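Local coordinates for omega transaminase (Pseudomonas sp., PDB 5LHA), which probably transfers amino groups from amines to keto acids or ketones using pyridoxal phosphate, here held as pyridoxamine phosphate, at residues L85-T90 with Y329-H334; G298-G303 with P335-A340. All blocks are in the same frame, centred on the assembly; numbering follows the deposited sequence.

Contact 1 (L85-T90 with Y329-H334); sequences LAYYQT and YTYSGH. With PMP (4'-deoxy-4'-aminopyridoxal-5'-phosphate), chain G.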
# COMPACT_ATOMS: atom_id res chain seq x y z
N LEU A 85 7.72 37.08 -23.85
CA LEU A 85 6.79 35.97 -23.66
C LEU A 85 6.93 35.55 -22.21
O LEU A 85 7.88 34.84 -21.86
CB LEU A 85 7.09 34.82 -24.61
CG LEU A 85 6.21 33.58 -24.58
CD1 LEU A 85 4.87 33.83 -25.26
CD2 LEU A 85 6.93 32.43 -25.25
N ALA A 86 6.01 36.02 -21.37
CA ALA A 86 6.03 35.63 -19.96
C ALA A 86 5.88 34.12 -19.81
O ALA A 86 6.59 33.49 -19.01
CB ALA A 86 4.91 36.37 -19.22
N TYR A 87 4.94 33.53 -20.55
CA TYR A 87 4.68 32.10 -20.46
C TYR A 87 4.17 31.53 -21.78
O TYR A 87 3.35 32.16 -22.46
CB TYR A 87 3.66 31.78 -19.36
CG TYR A 87 3.19 30.34 -19.39
CD1 TYR A 87 3.97 29.34 -18.83
CD2 TYR A 87 1.99 29.98 -20.00
CE1 TYR A 87 3.56 28.03 -18.86
CE2 TYR A 87 1.58 28.68 -20.04
CZ TYR A 87 2.37 27.70 -19.46
OH TYR A 87 1.95 26.40 -19.47
N TYR A 88 4.69 30.36 -22.14
CA TYR A 88 3.94 29.41 -22.95
C TYR A 88 4.30 27.99 -22.51
O TYR A 88 5.31 27.75 -21.85
CB TYR A 88 4.18 29.58 -24.46
CG TYR A 88 2.93 29.23 -25.24
CD1 TYR A 88 1.83 30.08 -25.24
CD2 TYR A 88 2.83 28.03 -25.93
CE1 TYR A 88 0.68 29.75 -25.93
CE2 TYR A 88 1.67 27.69 -26.61
CZ TYR A 88 0.60 28.55 -26.61
OH TYR A 88 -0.55 28.22 -27.29
N GLN A 89 3.44 27.05 -22.90
CA GLN A 89 3.60 25.65 -22.51
C GLN A 89 4.74 24.97 -23.27
O GLN A 89 5.21 25.46 -24.30
CB GLN A 89 2.30 24.89 -22.76
CG GLN A 89 1.79 25.04 -24.19
CD GLN A 89 1.09 23.80 -24.71
OE1 GLN A 89 1.68 22.72 -24.76
NE2 GLN A 89 -0.18 23.94 -25.09
N THR A 90 5.19 23.82 -22.73
CA THR A 90 6.13 22.94 -23.42
C THR A 90 5.60 21.52 -23.50
O THR A 90 6.38 20.57 -23.65
CB THR A 90 7.50 22.92 -22.75
OG1 THR A 90 7.40 22.27 -21.47
CG2 THR A 90 8.05 24.34 -22.58
N TYR A 329 4.38 19.54 -15.81
CA TYR A 329 3.62 20.60 -15.18
C TYR A 329 3.31 21.73 -16.16
O TYR A 329 4.09 22.03 -17.06
CB TYR A 329 4.37 21.17 -13.96
CG TYR A 329 4.75 20.08 -12.99
CD1 TYR A 329 3.80 19.53 -12.16
CD2 TYR A 329 6.06 19.60 -12.92
CE1 TYR A 329 4.11 18.51 -11.27
CE2 TYR A 329 6.39 18.57 -12.03
CZ TYR A 329 5.41 18.03 -11.21
OH TYR A 329 5.70 17.03 -10.31
N THR A 330 2.15 22.35 -15.94
CA THR A 330 1.77 23.54 -16.69
C THR A 330 2.92 24.54 -16.74
O THR A 330 3.18 25.15 -17.78
CB THR A 330 0.54 24.18 -16.05
OG1 THR A 330 -0.54 23.24 -16.07
CG2 THR A 330 0.12 25.43 -16.79
N TYR A 331 3.64 24.69 -15.63
CA TYR A 331 4.72 25.66 -15.56
C TYR A 331 6.11 25.03 -15.70
O TYR A 331 7.10 25.72 -15.46
CB TYR A 331 4.60 26.47 -14.26
CG TYR A 331 3.34 27.32 -14.20
CD1 TYR A 331 2.91 28.03 -15.32
CD2 TYR A 331 2.60 27.43 -13.03
CE1 TYR A 331 1.76 28.82 -15.28
CE2 TYR A 331 1.45 28.23 -12.98
CZ TYR A 331 1.04 28.91 -14.11
OH TYR A 331 -0.09 29.69 -14.07
N SER A 332 6.20 23.76 -16.09
CA SER A 332 7.49 23.22 -16.51
C SER A 332 8.08 24.05 -17.63
O SER A 332 7.45 24.24 -18.67
CB SER A 332 7.37 21.76 -16.95
OG SER A 332 7.24 20.90 -15.84
N GLY A 333 9.30 24.55 -17.41
CA GLY A 333 10.00 25.34 -18.41
C GLY A 333 9.53 26.77 -18.54
O GLY A 333 9.73 27.38 -19.59
N HIS A 334 8.92 27.32 -17.49
CA HIS A 334 8.35 28.66 -17.49
C HIS A 334 9.36 29.67 -18.04
O HIS A 334 10.48 29.77 -17.53
CB HIS A 334 7.93 29.03 -16.06
CG HIS A 334 7.06 30.24 -15.97
ND1 HIS A 334 7.55 31.53 -16.09
CD2 HIS A 334 5.72 30.38 -15.78
CE1 HIS A 334 6.56 32.39 -15.97
NE2 HIS A 334 5.44 31.72 -15.79
N1 PMP G . -5.79 20.04 -11.68
C2 PMP G . -6.34 20.13 -12.95
C2A PMP G . -7.82 20.01 -13.16
C3 PMP G . -5.53 20.32 -14.06
O3 PMP G . -6.09 20.38 -15.31
C4 PMP G . -4.15 20.44 -13.89
C4A PMP G . -3.23 20.77 -15.06
N4A PMP G . -3.84 20.49 -16.35
C5 PMP G . -3.60 20.27 -12.61
C6 PMP G . -4.43 19.97 -11.54
C5A PMP G . -2.10 20.38 -12.42
O4P PMP G . -1.63 21.67 -12.72
P PMP G . -0.05 21.91 -12.84
O1P PMP G . 0.67 21.17 -11.74
O2P PMP G . 0.30 23.38 -12.79
O3P PMP G . 0.37 21.40 -14.20
O HOH W 1 5.04 23.95 -19.41
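Tyr87 donates a hydrogen bond from its hydroxyl to the carbonyl of Thr330; Tyr87 OH to Thr330 O is modelled at 2.4 Å, a length too short to be certain. One face of the same ring takes Tyr331 in an edge-to-face contact, planes at 85°, with Tyr331 CD1 3.6 Å from Tyr87 CE1. His334 completes the aromatic cluster, its CD2 3.7 Å from Tyr87 CD1. Its CG is anti to the backbone N (chi1 -167°), which brings the imidazole to Tyr87 and Ala86 O. With Tyr87 reduced to an alanine, the edge of Tyr331 is likely to lose the ring face it meets, and the Thr330 carbonyl its phenol donor.

The turn 329-332 is part of a cofactor site at the subunit interface, as in fold type I aminotransferases. Thr330 N gives PMP O3P a nearly straight bond of 2.7 Å (174°), and Thr330 OG1 a second. Lys293 of the second subunit also bonds OG1. A water lies 2.7 Å from Thr330 O and close to Ser332 O; Thr90 N bonds it weakly, linking the segments. Further out, Ser332 OG accepts from Tyr329 N and bonds Phe120 O. His334 NE2 bonds Gly298 O of the second subunit.

Contact 2 (G298-G303 with P335-A340); sequences GYIPLG and PTACAA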
# COMPACT_ATOMS: atom_id res chain seq x y z
N GLY A 298 15.78 32.21 -5.67
CA GLY A 298 14.47 32.49 -5.12
C GLY A 298 13.65 33.51 -5.88
O GLY A 298 12.50 33.75 -5.50
N TYR A 299 14.19 34.12 -6.93
CA TYR A 299 13.48 35.24 -7.54
C TYR A 299 12.19 34.79 -8.21
O TYR A 299 11.18 35.49 -8.16
CB TYR A 299 14.39 35.97 -8.54
CG TYR A 299 15.44 36.84 -7.89
CD1 TYR A 299 16.44 36.28 -7.10
CD2 TYR A 299 15.43 38.21 -8.05
CE1 TYR A 299 17.40 37.08 -6.50
CE2 TYR A 299 16.39 39.01 -7.45
CZ TYR A 299 17.37 38.44 -6.67
OH TYR A 299 18.32 39.24 -6.08
N ILE A 300 12.21 33.60 -8.82
CA ILE A 300 11.05 33.02 -9.48
C ILE A 300 11.05 31.54 -9.17
O ILE A 300 12.12 30.91 -9.21
CB ILE A 300 11.07 33.24 -11.01
CG1 ILE A 300 11.34 34.70 -11.38
CG2 ILE A 300 9.75 32.78 -11.61
CD1 ILE A 300 10.19 35.65 -11.12
N PRO A 301 9.91 30.93 -8.84
CA PRO A 301 9.89 29.49 -8.55
C PRO A 301 10.37 28.69 -9.75
O PRO A 301 9.82 28.80 -10.85
CB PRO A 301 8.42 29.22 -8.23
CG PRO A 301 7.91 30.53 -7.71
CD PRO A 301 8.60 31.56 -8.57
N LEU A 302 11.40 27.88 -9.53
CA LEU A 302 11.85 26.96 -10.57
C LEU A 302 12.47 25.74 -9.91
O LEU A 302 13.26 25.86 -8.97
CB LEU A 302 12.88 27.62 -11.50
CG LEU A 302 13.43 26.84 -12.69
CD1 LEU A 302 12.38 26.64 -13.78
CD2 LEU A 302 14.69 27.48 -13.26
N GLY A 303 12.15 24.56 -10.45
CA GLY A 303 12.81 23.34 -10.06
C GLY A 303 13.26 22.59 -11.30
O GLY A 303 12.79 22.86 -12.41
N PRO A 335 9.00 30.42 -19.09
CA PRO A 335 9.99 31.30 -19.73
C PRO A 335 10.56 32.33 -18.78
O PRO A 335 11.77 32.58 -18.80
CB PRO A 335 9.22 31.93 -20.89
CG PRO A 335 8.06 31.02 -21.14
CD PRO A 335 7.74 30.33 -19.85
N THR A 336 9.72 32.97 -17.96
CA THR A 336 10.27 33.95 -17.04
C THR A 336 11.21 33.28 -16.04
O THR A 336 12.30 33.80 -15.76
CB THR A 336 9.15 34.71 -16.33
OG1 THR A 336 8.22 35.20 -17.31
CG2 THR A 336 9.71 35.88 -15.54
N ALA A 337 10.82 32.10 -15.54
CA ALA A 337 11.67 31.37 -14.60
C ALA A 337 13.01 31.03 -15.21
O ALA A 337 14.06 31.23 -14.59
CB ALA A 337 10.95 30.10 -14.13
N CYS A 338 13.01 30.53 -16.44
CA CYS A 338 14.26 30.17 -17.10
C CYS A 338 15.15 31.40 -17.26
O CYS A 338 16.34 31.38 -16.89
CB CYS A 338 13.96 29.53 -18.45
SG CYS A 338 13.12 27.93 -18.33
N ALA A 339 14.59 32.49 -17.80
CA ALA A 339 15.32 33.74 -17.99
C ALA A 339 16.01 34.19 -16.72
O ALA A 339 17.18 34.61 -16.75
CB ALA A 339 14.37 34.83 -18.50
N ALA A 340 15.28 34.20 -15.60
CA ALA A 340 15.89 34.56 -14.32
C ALA A 340 16.98 33.57 -13.93
O ALA A 340 18.00 33.97 -13.36
CB ALA A 340 14.82 34.67 -13.23
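The extended chain at Ile300-Leu302 runs past the first turns of helix 335-350, with its closest pair of CA atoms, Ile300 CA and Ala337 CA, 5.4 Å apart. This is loop-on-helix packing in the large domain of a fold type I aminotransferase. The loop links strands 288-291 and 303-308, which are neighbours in the seven-stranded sheet.

No hydrogen bond joins the two segments; the contact is almost wholly apolar. Ile300 and Leu302 both point at the helix, while Pro301 between them turns away. The small side chain of Ala337 is received between the two. The branches of Ile300 divide the work. CG2 is anti to the backbone N and lies over the helix backbone, 3.8 Å from Ala337 CA. CG1 sits beside that N (chi1 -50°) and meets Ala340 CB, one turn further along, at 3.9 Å. The tip, CD1, lies loosely by Thr336 CG2. On the other flank, Leu302 brings CD1 to 3.8 Å from Ala337 CB.

Helix 72-85 adds Ile78 against Ile300, Thr336 and Ala340, and helix 97-109 adds Leu102 against Leu302. Ile300 also packs on Ile300 of the second subunit. Between the two larger side chains, the carbonyl oxygen of Pro301 comes 3.7 Å from the methyl carbon CB of Ala337.

In the fold
Both contacts are buried, and both touch the second subunit. They share one piece of chain: residues 329-334 run straight into the helix that begins at 335, so contact 1 lies at its N-terminal end and contact 2 on its first turns. Their chemistry differs with place. Contact 1 joins two loops by hydrogen bonds, a water and aromatic rings, beside the cofactor phosphate. Contact 2 is aliphatic packing of a loop on a helix. Their centres are about 10 Å apart. They meet directly where Ala86 O lies 2.9 Å from Thr336 OG1, a probable hydrogen bond, and where Pro335 packs on the chain of 85-88.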